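Local coordinates for protein cystathionine beta-lyases/cystathionine gamma-synthases (Corynebacterium glutamicum, PDB 5X5H) that probably catalyses the pyridoxal-phosphate-dependent joining of O-succinyl-L-homoserine and L-cysteine into L,L-cystathionine, with release of succinate, in methionine biosynthesis, at residues Thr12-Ala17 / Ala68-Ala73; Gly109-Ile114 / Val123-Val128; Thr160-Val165 / Leu191-His196; Asp263-Ile268 / Val281-Leu286; Val308-Gly313 / Lys318-Ser323. All coordinates share one frame; numbering follows the deposited sequence.

Interaction 1: Thr12-Ala17 / Ala68-Ala73; sequences TASIHA and AALEGA
Leu70, at the end of helix 58-70, reaches across to Ala13 and Ser14 of the N-terminal helix 10-16. Its CB bond points neither at helix 10-16 nor away from it; the first torsion (chi1 -67°) sets CG beside the backbone N, and the tip comes across. CG is 4.1 Å from Ser14 OG. The two methyls then divide the work. CD1 lies 3.6 Å from Ser14 OG. CD2 is in touch with two residues: it is 3.4 Å from Ser14 OG and 3.7 Å from Ala13 CB. These are van der Waals contacts. The polar need of Ser14 OG is met inside its own helix, by a hydrogen bond to Phe10 O, so the hydroxyl can lie against an apolar side chain. One helical turn further on, Ala17 CB meets Ala69 CB tip to tip at 3.6 Å. The small methyls of Ala13, Ala17 and Ala69 let the backbones come close, with CA atoms of Ala17 and Ala69 6.5 Å apart. Helix 10-16 is held from elsewhere too: Thr12 and His16 hydrogen-bond to Asp374 and Glu370 of the second subunit. Beyond Leu70, Glu71 belongs to a magnesium site. The contact is alanine-rich helix-helix packing, placed where helix 58-70 closes in a Schellman motif with Gly72 at positive phi.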
# COMPACT_ATOMS: atom_id res chain seq x y z
N THR A 12 -7.77 25.07 -0.84
CA THR A 12 -6.51 25.16 -1.57
C THR A 12 -5.36 24.61 -0.84
O THR A 12 -4.58 23.76 -1.33
CB THR A 12 -6.28 26.58 -2.01
OG1 THR A 12 -7.42 27.05 -2.71
CG2 THR A 12 -5.03 26.71 -2.97
N ALA A 13 -5.20 25.05 0.42
CA ALA A 13 -4.12 24.56 1.27
C ALA A 13 -4.14 23.09 1.55
O ALA A 13 -3.11 22.38 1.67
CB ALA A 13 -4.06 25.30 2.61
N SER A 14 -5.37 22.56 1.72
CA SER A 14 -5.53 21.13 2.04
C SER A 14 -4.99 20.24 0.92
O SER A 14 -4.57 19.08 1.18
CB SER A 14 -6.96 20.73 2.24
OG SER A 14 -7.53 21.34 3.36
N ILE A 15 -4.95 20.76 -0.31
CA ILE A 15 -4.42 20.05 -1.48
C ILE A 15 -3.00 20.43 -1.72
O ILE A 15 -2.21 19.52 -2.13
CB ILE A 15 -5.35 20.34 -2.67
CG1 ILE A 15 -6.70 19.74 -2.41
CG2 ILE A 15 -4.80 19.85 -4.00
CD1 ILE A 15 -7.81 20.36 -3.27
N HIS A 16 -2.56 21.67 -1.50
CA HIS A 16 -1.30 22.15 -2.03
C HIS A 16 -0.30 22.57 -1.02
O HIS A 16 0.88 22.79 -1.38
CB HIS A 16 -1.56 23.34 -2.93
CG HIS A 16 -2.37 23.05 -4.15
ND1 HIS A 16 -1.83 22.36 -5.23
CD2 HIS A 16 -3.66 23.21 -4.42
CE1 HIS A 16 -2.78 22.25 -6.17
NE2 HIS A 16 -3.93 22.74 -5.69
N ALA A 17 -0.60 22.60 0.29
CA ALA A 17 0.36 23.20 1.24
C ALA A 17 1.55 22.32 1.58
O ALA A 17 2.54 22.84 2.11
CB ALA A 17 -0.33 23.62 2.54
N ALA A 68 -0.14 21.71 9.53
CA ALA A 68 0.35 22.95 10.12
C ALA A 68 -0.30 24.13 9.37
O ALA A 68 -0.86 25.10 10.02
CB ALA A 68 1.83 23.00 10.05
N ALA A 69 -0.28 24.17 8.05
CA ALA A 69 -0.82 25.30 7.31
C ALA A 69 -2.27 25.48 7.61
O ALA A 69 -2.78 26.63 7.77
CB ALA A 69 -0.64 25.11 5.80
N LEU A 70 -3.06 24.39 7.76
CA LEU A 70 -4.53 24.45 7.99
C LEU A 70 -4.83 25.00 9.38
O LEU A 70 -5.97 25.46 9.52
CB LEU A 70 -5.08 23.09 7.81
CG LEU A 70 -5.02 22.53 6.36
CD1 LEU A 70 -5.50 21.15 6.37
CD2 LEU A 70 -5.65 23.42 5.36
N GLU A 71 -3.89 24.94 10.30
CA GLU A 71 -4.05 25.49 11.67
C GLU A 71 -3.47 26.86 11.85
O GLU A 71 -3.49 27.40 12.94
CB GLU A 71 -3.49 24.49 12.68
CG GLU A 71 -4.34 23.25 12.85
CD GLU A 71 -5.53 23.44 13.79
OE1 GLU A 71 -6.00 24.58 14.09
OE2 GLU A 71 -6.22 22.42 14.11
N GLY A 72 -2.92 27.42 10.77
CA GLY A 72 -2.23 28.68 10.94
C GLY A 72 -0.95 28.58 11.70
O GLY A 72 -0.51 29.49 12.47
N ALA A 73 -0.27 27.43 11.63
CA ALA A 73 0.91 27.07 12.35
C ALA A 73 2.16 27.04 11.46
O ALA A 73 2.04 26.52 10.31
CB ALA A 73 0.74 25.69 13.03

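Interaction 2: Gly109-Ile114 / Val123-Val128; sequences GTYRLI and VEYTVV
The hydroxyl of Tyr125 lies beside the ring of Tyr111 and is hydrogen-bonded to Asp115 OD1, one residue beyond the segment 109-114. Tyr125 OH is 3.6 Å from Tyr111 CE1 and also 3.6 Å from Tyr111 OH. The two tyrosine side chains cross at about a right angle, and the approach of the hydroxyl to the Tyr111 ring is oblique. Ile114 makes the other half of the contact. Its CG2 methyl sits over one face of the Tyr125 ring in a CH-pi contact, 3.9 Å from the ring centroid and 29° off the ring normal. The methyl is shifted toward the root of the ring: CG2 is 3.5 Å from Tyr125 CD1 and 3.7 Å from Tyr125 CG. In Tyr125, chi1 of 73° places CG between the backbone N and the carbonyl carbon, and the ring reaches from the strand toward the helix. Val127 CG2 adds to the setting at the ring edge, in its plane. The bond to Asp115 and the methyl on the face together probably limit rotation of the ring. Elsewhere on the helix, Leu113 packs on Ile235 of the third subunit. The arrangement is the helix-on-strand packing of a beta-alpha-beta crossover: strand 99-103, helix 108-118 and strand 124-128, the outermost of the large mixed sheet within this chain.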
# COMPACT_ATOMS: atom_id res chain seq x y z
N GLY A 109 -9.17 7.82 26.83
CA GLY A 109 -7.78 7.50 26.70
C GLY A 109 -6.79 8.58 27.24
O GLY A 109 -5.79 8.25 27.81
N THR A 110 -7.11 9.85 27.09
CA THR A 110 -6.38 10.93 27.63
C THR A 110 -6.30 10.85 29.20
O THR A 110 -5.26 10.97 29.84
CB THR A 110 -6.87 12.31 27.20
OG1 THR A 110 -6.97 12.31 25.76
CG2 THR A 110 -5.99 13.37 27.69
N TYR A 111 -7.51 10.67 29.72
CA TYR A 111 -7.64 10.51 31.15
C TYR A 111 -6.86 9.29 31.71
O TYR A 111 -6.11 9.45 32.68
CB TYR A 111 -9.17 10.33 31.53
CG TYR A 111 -9.33 9.94 33.05
CD1 TYR A 111 -9.07 10.88 33.99
CD2 TYR A 111 -9.58 8.65 33.40
CE1 TYR A 111 -9.11 10.51 35.37
CE2 TYR A 111 -9.62 8.29 34.74
CZ TYR A 111 -9.43 9.24 35.65
OH TYR A 111 -9.43 8.80 37.04
N ARG A 112 -6.94 8.17 31.05
CA ARG A 112 -6.26 6.95 31.44
C ARG A 112 -4.77 7.18 31.40
O ARG A 112 -4.03 6.79 32.29
CB ARG A 112 -6.67 5.75 30.61
CG ARG A 112 -5.91 4.45 30.91
CD ARG A 112 -6.43 3.31 30.07
NE ARG A 112 -6.74 3.85 28.72
CZ ARG A 112 -6.50 3.27 27.53
NH1 ARG A 112 -5.92 2.07 27.42
NH2 ARG A 112 -6.84 3.92 26.43
N LEU A 113 -4.30 7.86 30.38
CA LEU A 113 -2.86 8.12 30.33
C LEU A 113 -2.39 8.95 31.48
O LEU A 113 -1.36 8.63 32.09
CB LEU A 113 -2.53 8.85 28.99
CG LEU A 113 -1.03 9.11 28.65
CD1 LEU A 113 -0.21 7.87 28.62
CD2 LEU A 113 -0.93 9.88 27.32
N ILE A 114 -3.09 10.02 31.80
CA ILE A 114 -2.71 10.84 32.97
C ILE A 114 -2.78 10.04 34.29
O ILE A 114 -1.85 10.03 35.06
CB ILE A 114 -3.60 12.06 33.03
CG1 ILE A 114 -3.34 12.95 31.79
CG2 ILE A 114 -3.33 12.73 34.41
CD1 ILE A 114 -4.40 14.01 31.57
N VAL A 123 3.68 13.08 38.22
CA VAL A 123 2.88 14.15 37.80
C VAL A 123 1.54 14.17 38.62
O VAL A 123 0.97 13.13 38.84
CB VAL A 123 2.56 14.04 36.27
CG1 VAL A 123 1.66 15.17 35.83
CG2 VAL A 123 3.87 14.03 35.48
N GLU A 124 1.11 15.35 38.97
CA GLU A 124 -0.13 15.61 39.66
C GLU A 124 -1.14 16.16 38.66
O GLU A 124 -0.80 16.83 37.63
CB GLU A 124 0.12 16.74 40.70
CG GLU A 124 1.19 16.62 41.69
CD GLU A 124 1.48 17.93 42.52
OE1 GLU A 124 1.00 19.06 42.33
OE2 GLU A 124 2.30 17.77 43.46
N TYR A 125 -2.43 15.98 38.94
CA TYR A 125 -3.44 16.65 38.19
C TYR A 125 -4.67 17.05 39.00
O TYR A 125 -4.91 16.48 40.09
CB TYR A 125 -3.84 15.81 37.01
CG TYR A 125 -4.70 14.55 37.35
CD1 TYR A 125 -4.13 13.38 37.77
CD2 TYR A 125 -6.05 14.60 37.23
CE1 TYR A 125 -4.92 12.24 38.07
CE2 TYR A 125 -6.81 13.46 37.49
CZ TYR A 125 -6.24 12.33 37.93
OH TYR A 125 -6.99 11.24 38.18
N THR A 126 -5.44 17.94 38.39
CA THR A 126 -6.75 18.36 38.96
C THR A 126 -7.75 18.36 37.78
O THR A 126 -7.48 18.91 36.74
CB THR A 126 -6.66 19.73 39.57
OG1 THR A 126 -5.75 19.66 40.66
CG2 THR A 126 -8.01 20.24 40.17
N VAL A 127 -8.96 17.81 38.00
CA VAL A 127 -10.06 17.88 37.08
C VAL A 127 -10.98 19.04 37.42
O VAL A 127 -11.30 19.15 38.63
CB VAL A 127 -10.88 16.58 37.04
CG1 VAL A 127 -12.23 16.78 36.32
CG2 VAL A 127 -10.02 15.45 36.49
N VAL A 128 -11.43 19.80 36.42
CA VAL A 128 -12.29 20.91 36.58
C VAL A 128 -13.32 20.92 35.44
O VAL A 128 -13.14 20.22 34.46
CB VAL A 128 -11.58 22.28 36.56
CG1 VAL A 128 -10.47 22.33 37.62
CG2 VAL A 128 -10.96 22.60 35.22

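Interaction 3: Thr160-Val165 / Leu191-His196; sequences TDIEAV and LKLGAH
Glu163 and Leu193 bring the two backbones close, with their CA atoms 4.8 Å apart. Segment 160-165 leads into helix 162-167 and holds its first turn. Segment 191-196 starts as a 3-10 turn and opens into a loop at Gly194, whose phi is positive. The carbonyl of Leu193 faces the helix, and Glu163 CA lies 3.3 Å from Leu193 O in a CA-H...O contact with an angle of 155° at the hydrogen. Beside it, Ile162 and Leu193 form the apolar part, their side chains crossing at about a right angle. Ile162 CG2 is 3.9 Å from Leu193 CB. Leu193 CD1 meets the other branch and the root of the isoleucine: it is 4.0 Å from Ile162 CD1 and 4.0 Å from Ile162 CB. With chi1 of Ile162 at -65°, CG1 lies beside the backbone N and CG2 beside the carbonyl carbon. The methylenes of Glu163 run past the Leu193 carbonyl, with CB 3.8 Å from Leu193 O. The helix start is fixed by Asp161 at the N-cap. Ala164 N donates to Asp161 OD1 over 3.1 Å at 161°, meeting the oxygen from above the carboxylate plane. Asp161 OD2 forms a salt bridge with Lys297, which ties the cap to helix 292-298. Leu191 of the same loop belongs to a magnesium site. Across the segments, the contact therefore rests on close apolar packing and one weak C-H...O interaction, while the stronger polar bonds of Asp161 set the helix end that presents Ile162 and Glu163.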
# COMPACT_ATOMS: atom_id res chain seq x y z
N THR A 160 -15.49 24.95 25.67
CA THR A 160 -14.62 25.80 26.44
C THR A 160 -14.29 27.00 25.67
O THR A 160 -13.94 26.92 24.46
CB THR A 160 -13.32 25.04 26.74
OG1 THR A 160 -13.61 23.95 27.61
CG2 THR A 160 -12.29 25.87 27.49
N ASP A 161 -14.22 28.19 26.30
CA ASP A 161 -13.85 29.42 25.69
C ASP A 161 -12.32 29.48 25.61
O ASP A 161 -11.63 29.76 26.60
CB ASP A 161 -14.41 30.61 26.53
CG ASP A 161 -14.21 31.93 25.89
OD1 ASP A 161 -13.24 32.21 25.17
OD2 ASP A 161 -15.10 32.86 26.22
N ILE A 162 -11.82 29.14 24.40
CA ILE A 162 -10.35 28.98 24.27
C ILE A 162 -9.59 30.29 24.62
O ILE A 162 -8.59 30.23 25.33
CB ILE A 162 -10.00 28.51 22.84
CG1 ILE A 162 -10.56 27.12 22.59
CG2 ILE A 162 -8.49 28.44 22.66
CD1 ILE A 162 -10.67 26.73 21.13
N GLU A 163 -10.05 31.41 24.10
CA GLU A 163 -9.37 32.71 24.26
C GLU A 163 -9.38 33.03 25.75
O GLU A 163 -8.38 33.50 26.30
CB GLU A 163 -10.06 33.77 23.42
CG GLU A 163 -9.31 35.10 23.48
CD GLU A 163 -9.95 36.19 22.64
OE1 GLU A 163 -10.85 35.90 21.81
OE2 GLU A 163 -9.50 37.32 22.75
N ALA A 164 -10.50 32.79 26.44
CA ALA A 164 -10.55 33.11 27.82
C ALA A 164 -9.62 32.28 28.68
O ALA A 164 -9.00 32.79 29.59
CB ALA A 164 -11.95 32.97 28.36
N VAL A 165 -9.53 30.96 28.43
CA VAL A 165 -8.63 30.15 29.11
C VAL A 165 -7.19 30.46 28.77
O VAL A 165 -6.38 30.46 29.68
CB VAL A 165 -8.98 28.62 28.88
CG1 VAL A 165 -7.88 27.74 29.36
CG2 VAL A 165 -10.37 28.30 29.46
N LEU A 191 -4.89 27.96 17.78
CA LEU A 191 -3.69 28.83 17.87
C LEU A 191 -4.06 30.27 17.68
O LEU A 191 -3.41 31.11 18.31
CB LEU A 191 -2.59 28.40 16.91
CG LEU A 191 -2.03 27.02 17.02
CD1 LEU A 191 -1.09 26.76 15.84
CD2 LEU A 191 -1.44 26.73 18.37
N LYS A 192 -5.07 30.52 16.89
CA LYS A 192 -5.48 31.96 16.61
C LYS A 192 -6.19 32.54 17.84
O LYS A 192 -6.39 33.79 17.91
CB LYS A 192 -6.35 32.00 15.38
CG LYS A 192 -5.59 31.45 14.15
CD LYS A 192 -6.29 31.71 12.87
CE LYS A 192 -5.53 31.11 11.73
NZ LYS A 192 -6.34 31.39 10.52
N LEU A 193 -6.52 31.72 18.82
CA LEU A 193 -7.22 32.21 20.03
C LEU A 193 -6.32 32.10 21.21
O LEU A 193 -6.79 32.27 22.32
CB LEU A 193 -8.48 31.42 20.19
CG LEU A 193 -9.51 31.36 19.09
CD1 LEU A 193 -10.60 30.33 19.33
CD2 LEU A 193 -10.08 32.73 18.85
N GLY A 194 -5.03 31.78 21.06
CA GLY A 194 -4.12 31.78 22.09
C GLY A 194 -3.60 30.50 22.66
O GLY A 194 -2.75 30.45 23.55
N ALA A 195 -4.07 29.35 22.12
CA ALA A 195 -3.48 28.12 22.52
C ALA A 195 -1.97 28.03 22.16
O ALA A 195 -1.56 28.61 21.14
CB ALA A 195 -4.20 26.98 21.78
N HIS A 196 -1.19 27.34 22.95
CA HIS A 196 0.26 27.17 22.71
C HIS A 196 0.54 26.06 21.69
O HIS A 196 1.53 26.14 20.92
CB HIS A 196 1.06 26.95 23.98
CG HIS A 196 0.95 28.10 24.92
ND1 HIS A 196 -0.04 28.22 25.88
CD2 HIS A 196 1.75 29.20 25.05
CE1 HIS A 196 0.13 29.37 26.54
NE2 HIS A 196 1.22 29.97 26.07

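Interaction 4: Asp263-Ile268 / Val281-Leu286; sequences DNAEKI and VLYPGL
Helix-on-sheet packing in the smaller, five-stranded mixed sheet brings Ala265 and Glu266 of helix 254-273 against Tyr283, the residue just after strand 278-282, which is outermost of that sheet within this chain. Tyr283 also begins a type I beta turn that ends at Leu286. Its chi1 of -176° puts CG anti to the backbone N and sends the ring toward the helix. The outer half of the ring does the touching. Ala265 CB lies 3.8 Å from Tyr283 CE1 and 4.0 Å from Tyr283 OH. Glu266 comes to the other carbon next to the hydroxyl-bearing CZ: its CG is 4.1 Å from Tyr283 CE2 and 3.9 Å from Tyr283 OH. Both approach the ring obliquely. Beyond CG the glutamate chain is extended, and its carboxylate plane stands 72° from the ring plane. The polar ends have outside partners as well. Tyr283 OH is hydrogen-bonded to Gly303 O, and Glu266 OE2 forms a salt bridge with Arg301, which also pairs with Asp263. Arg301 would probably keep the Glu266 carboxylate ionised. Further along, the ring of Tyr283 touches Ala269 of the same helix and Ile306 of the next strand, so it touches both helix and sheet. One water joins the two side chains, giving one hydrogen to each: it lies 2.7 Å from Glu266 OE2 and 2.9 Å from Tyr283 OH.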
# COMPACT_ATOMS: atom_id res chain seq x y z
N ASP A 263 -23.94 19.75 7.64
CA ASP A 263 -25.31 19.81 7.07
C ASP A 263 -26.14 18.68 7.66
O ASP A 263 -27.32 18.89 8.03
CB ASP A 263 -25.32 19.77 5.56
CG ASP A 263 -24.79 21.07 4.89
OD1 ASP A 263 -24.57 22.09 5.53
OD2 ASP A 263 -24.59 20.92 3.63
N ASN A 264 -25.64 17.49 7.63
CA ASN A 264 -26.38 16.31 8.03
C ASN A 264 -26.62 16.37 9.54
O ASN A 264 -27.74 16.06 9.98
CB ASN A 264 -25.60 15.07 7.68
CG ASN A 264 -25.75 14.70 6.19
OD1 ASN A 264 -26.54 15.24 5.44
ND2 ASN A 264 -24.95 13.63 5.79
N ALA A 265 -25.61 16.66 10.31
CA ALA A 265 -25.77 16.63 11.78
C ALA A 265 -26.82 17.71 12.20
O ALA A 265 -27.56 17.39 13.14
CB ALA A 265 -24.47 16.83 12.48
N GLU A 266 -26.80 18.89 11.61
CA GLU A 266 -27.81 19.92 11.98
C GLU A 266 -29.20 19.32 11.78
O GLU A 266 -30.07 19.50 12.70
CB GLU A 266 -27.64 21.14 11.12
CG GLU A 266 -26.43 21.96 11.41
CD GLU A 266 -26.09 23.01 10.32
OE1 GLU A 266 -26.89 23.15 9.33
OE2 GLU A 266 -25.09 23.74 10.46
N LYS A 267 -29.46 18.58 10.75
CA LYS A 267 -30.78 18.07 10.47
C LYS A 267 -31.12 16.94 11.38
O LYS A 267 -32.25 16.79 11.88
CB LYS A 267 -30.97 17.68 9.00
CG LYS A 267 -30.87 18.87 8.11
CD LYS A 267 -30.86 18.49 6.65
CE LYS A 267 -30.48 19.62 5.76
NZ LYS A 267 -30.25 19.04 4.42
N ILE A 268 -30.21 16.01 11.65
CA ILE A 268 -30.47 14.91 12.58
C ILE A 268 -30.67 15.46 14.01
O ILE A 268 -31.58 14.95 14.75
CB ILE A 268 -29.35 13.87 12.56
CG1 ILE A 268 -29.23 13.26 11.15
CG2 ILE A 268 -29.53 12.82 13.70
CD1 ILE A 268 -30.39 12.37 10.82
N VAL A 281 -30.73 16.36 23.58
CA VAL A 281 -29.80 16.34 22.39
C VAL A 281 -28.67 17.27 22.71
O VAL A 281 -28.84 18.40 23.03
CB VAL A 281 -30.48 16.76 21.14
CG1 VAL A 281 -29.50 16.66 19.95
CG2 VAL A 281 -31.67 15.92 20.86
N LEU A 282 -27.44 16.71 22.64
CA LEU A 282 -26.24 17.39 22.81
C LEU A 282 -25.65 17.67 21.42
O LEU A 282 -25.20 16.75 20.75
CB LEU A 282 -25.23 16.56 23.67
CG LEU A 282 -25.73 16.31 25.10
CD1 LEU A 282 -24.95 15.22 25.75
CD2 LEU A 282 -25.75 17.54 25.88
N TYR A 283 -25.71 18.91 21.04
CA TYR A 283 -25.17 19.36 19.72
C TYR A 283 -24.82 20.81 19.87
O TYR A 283 -25.72 21.63 20.22
CB TYR A 283 -26.17 19.14 18.59
CG TYR A 283 -25.57 19.50 17.19
CD1 TYR A 283 -24.49 18.76 16.68
CD2 TYR A 283 -25.99 20.60 16.45
CE1 TYR A 283 -23.91 19.11 15.53
CE2 TYR A 283 -25.37 20.91 15.26
CZ TYR A 283 -24.33 20.17 14.82
OH TYR A 283 -23.66 20.54 13.68
N PRO A 284 -23.60 21.29 19.61
CA PRO A 284 -23.23 22.65 19.87
C PRO A 284 -24.05 23.73 19.16
O PRO A 284 -24.07 24.92 19.62
CB PRO A 284 -21.69 22.71 19.56
CG PRO A 284 -21.29 21.31 19.68
CD PRO A 284 -22.41 20.50 19.19
N GLY A 285 -24.66 23.42 18.04
CA GLY A 285 -25.46 24.38 17.32
C GLY A 285 -26.84 24.61 17.87
O GLY A 285 -27.44 25.60 17.41
N LEU A 286 -27.27 23.87 18.84
CA LEU A 286 -28.61 24.12 19.46
C LEU A 286 -28.48 25.29 20.43
O LEU A 286 -27.54 25.40 21.23
CB LEU A 286 -29.15 22.88 20.09
CG LEU A 286 -29.21 21.68 19.17
CD1 LEU A 286 -29.74 20.48 19.89
CD2 LEU A 286 -30.02 21.92 17.91
O HOH W 1 -23.07 22.81 12.04

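Interaction 5: Val308-Gly313 / Lys318-Ser323; sequences VRFAGG and KKFCTS
Phe310 points the far end of its ring at one face of the Phe320 ring. The two side chains cross at about a right angle, while the ring planes are 42° apart and the centroids 5.0 Å apart. This is an oblique aromatic pair. Phe310 CZ makes the closest approach, 3.4 Å from Phe320 CG. It stands over the inner rim of the ring and is also 3.6 Å from Phe320 CD2 and 3.7 Å from Phe320 CB. In Phe320, CG is anti to the backbone N (chi1 -178°), which swings the ring from the helix toward strand 305-310. Both rings also touch Leu383 of helix 372-384. Next to Phe320, the helix is tied by Lys319 O, which accepts from Ser323 OG at 2.6 Å and from Thr322 OG1 at 3.2 Å. The two hydroxyls reach it from opposite faces of the carbonyl plane. The strand runs into the helix through a type I beta turn from Phe310 to Gly313. With buried carbon meeting buried carbon, the pair depends on dispersion and shape, and the polar bonds of Lys319 O lie within the helix and do not join the two rings.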
# COMPACT_ATOMS: atom_id res chain seq x y z
N VAL A 308 -26.83 11.91 22.47
CA VAL A 308 -28.30 11.83 22.75
C VAL A 308 -28.43 11.08 24.07
O VAL A 308 -27.89 10.02 24.21
CB VAL A 308 -28.98 11.07 21.67
CG1 VAL A 308 -30.50 11.08 21.86
CG2 VAL A 308 -28.63 11.64 20.28
N ARG A 309 -29.28 11.62 24.95
CA ARG A 309 -29.66 10.92 26.18
C ARG A 309 -31.09 10.49 26.08
O ARG A 309 -31.93 11.31 25.75
CB ARG A 309 -29.42 11.79 27.38
CG ARG A 309 -27.98 12.22 27.63
CD ARG A 309 -27.60 12.96 28.89
NE ARG A 309 -27.95 12.11 30.03
CZ ARG A 309 -27.98 12.50 31.28
NH1 ARG A 309 -27.50 13.66 31.61
NH2 ARG A 309 -28.39 11.60 32.17
N PHE A 310 -31.38 9.21 26.34
CA PHE A 310 -32.63 8.58 26.17
C PHE A 310 -33.50 8.57 27.48
O PHE A 310 -33.00 8.24 28.53
CB PHE A 310 -32.44 7.18 25.69
CG PHE A 310 -32.06 7.11 24.24
CD1 PHE A 310 -30.77 7.22 23.84
CD2 PHE A 310 -33.03 7.01 23.29
CE1 PHE A 310 -30.43 7.29 22.47
CE2 PHE A 310 -32.68 7.01 21.92
CZ PHE A 310 -31.34 7.09 21.52
N ALA A 311 -34.74 8.97 27.28
CA ALA A 311 -35.70 9.01 28.41
C ALA A 311 -35.84 7.65 29.03
O ALA A 311 -36.03 7.55 30.26
CB ALA A 311 -37.03 9.50 27.85
N GLY A 312 -35.74 6.60 28.26
CA GLY A 312 -35.84 5.22 28.80
C GLY A 312 -34.60 4.62 29.35
O GLY A 312 -34.51 3.39 29.57
N GLY A 313 -33.60 5.43 29.58
CA GLY A 313 -32.38 5.07 30.27
C GLY A 313 -31.47 4.16 29.45
O GLY A 313 -31.60 4.08 28.20
N LYS A 318 -29.11 1.33 24.68
CA LYS A 318 -28.57 0.15 24.08
C LYS A 318 -29.39 -0.43 23.01
O LYS A 318 -28.88 -0.91 21.99
CB LYS A 318 -28.20 -0.91 25.14
CG LYS A 318 -27.14 -0.47 26.04
CD LYS A 318 -26.89 -1.61 27.07
CE LYS A 318 -25.83 -2.51 26.49
NZ LYS A 318 -25.44 -3.59 27.50
N LYS A 319 -30.73 -0.40 23.16
CA LYS A 319 -31.61 -0.89 22.11
C LYS A 319 -31.49 0.00 20.80
O LYS A 319 -31.56 -0.53 19.66
CB LYS A 319 -33.07 -0.93 22.61
CG LYS A 319 -34.09 -1.45 21.62
CD LYS A 319 -33.72 -2.84 21.13
CE LYS A 319 -34.77 -3.53 20.24
NZ LYS A 319 -36.24 -3.24 20.49
N PHE A 320 -31.34 1.32 21.06
CA PHE A 320 -31.15 2.26 19.90
C PHE A 320 -29.85 1.84 19.17
O PHE A 320 -29.87 1.75 17.93
CB PHE A 320 -31.10 3.64 20.34
CG PHE A 320 -30.97 4.62 19.20
CD1 PHE A 320 -32.05 4.96 18.40
CD2 PHE A 320 -29.73 5.16 18.96
CE1 PHE A 320 -31.91 5.96 17.38
CE2 PHE A 320 -29.57 6.11 17.93
CZ PHE A 320 -30.65 6.47 17.12
N CYS A 321 -28.84 1.55 19.95
CA CYS A 321 -27.57 1.10 19.38
C CYS A 321 -27.68 -0.12 18.49
O CYS A 321 -26.94 -0.21 17.46
CB CYS A 321 -26.49 0.95 20.45
SG CYS A 321 -25.85 2.41 21.12
N THR A 322 -28.52 -1.09 18.82
CA THR A 322 -28.65 -2.29 18.03
C THR A 322 -29.79 -2.28 17.00
O THR A 322 -29.99 -3.25 16.24
CB THR A 322 -28.82 -3.56 18.91
OG1 THR A 322 -30.03 -3.38 19.66
CG2 THR A 322 -27.67 -3.67 19.89
N SER A 323 -30.50 -1.15 16.87
CA SER A 323 -31.64 -1.03 15.98
C SER A 323 -31.36 -0.33 14.64
O SER A 323 -32.12 -0.41 13.71
CB SER A 323 -32.75 -0.28 16.63
OG SER A 323 -33.22 -1.07 17.73

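Overall arrangement
The five contacts follow one another along the chain. Interactions 1 and 3 touch: Ala73 CB lies 3.5 Å from Leu191 CD1, and Glu71 and Leu191 share a magnesium site. Interaction 2 lies across the chain's centre from interaction 1, with centres about 31 Å apart. Neither interaction 2 nor 3 touches the cofactor through the following side chains: at nearest approach, that of Tyr111 is about 10 Å and that of Ile162 about 13 Å from a bound pyridoxal phosphate. Interactions 4 and 5 lie away from the annotated sites. Their strands, 278-282 and 305-310, are neighbours in the smaller sheet, and their centres are about 18 Å apart. Interactions 2 and 5 both border the third subunit.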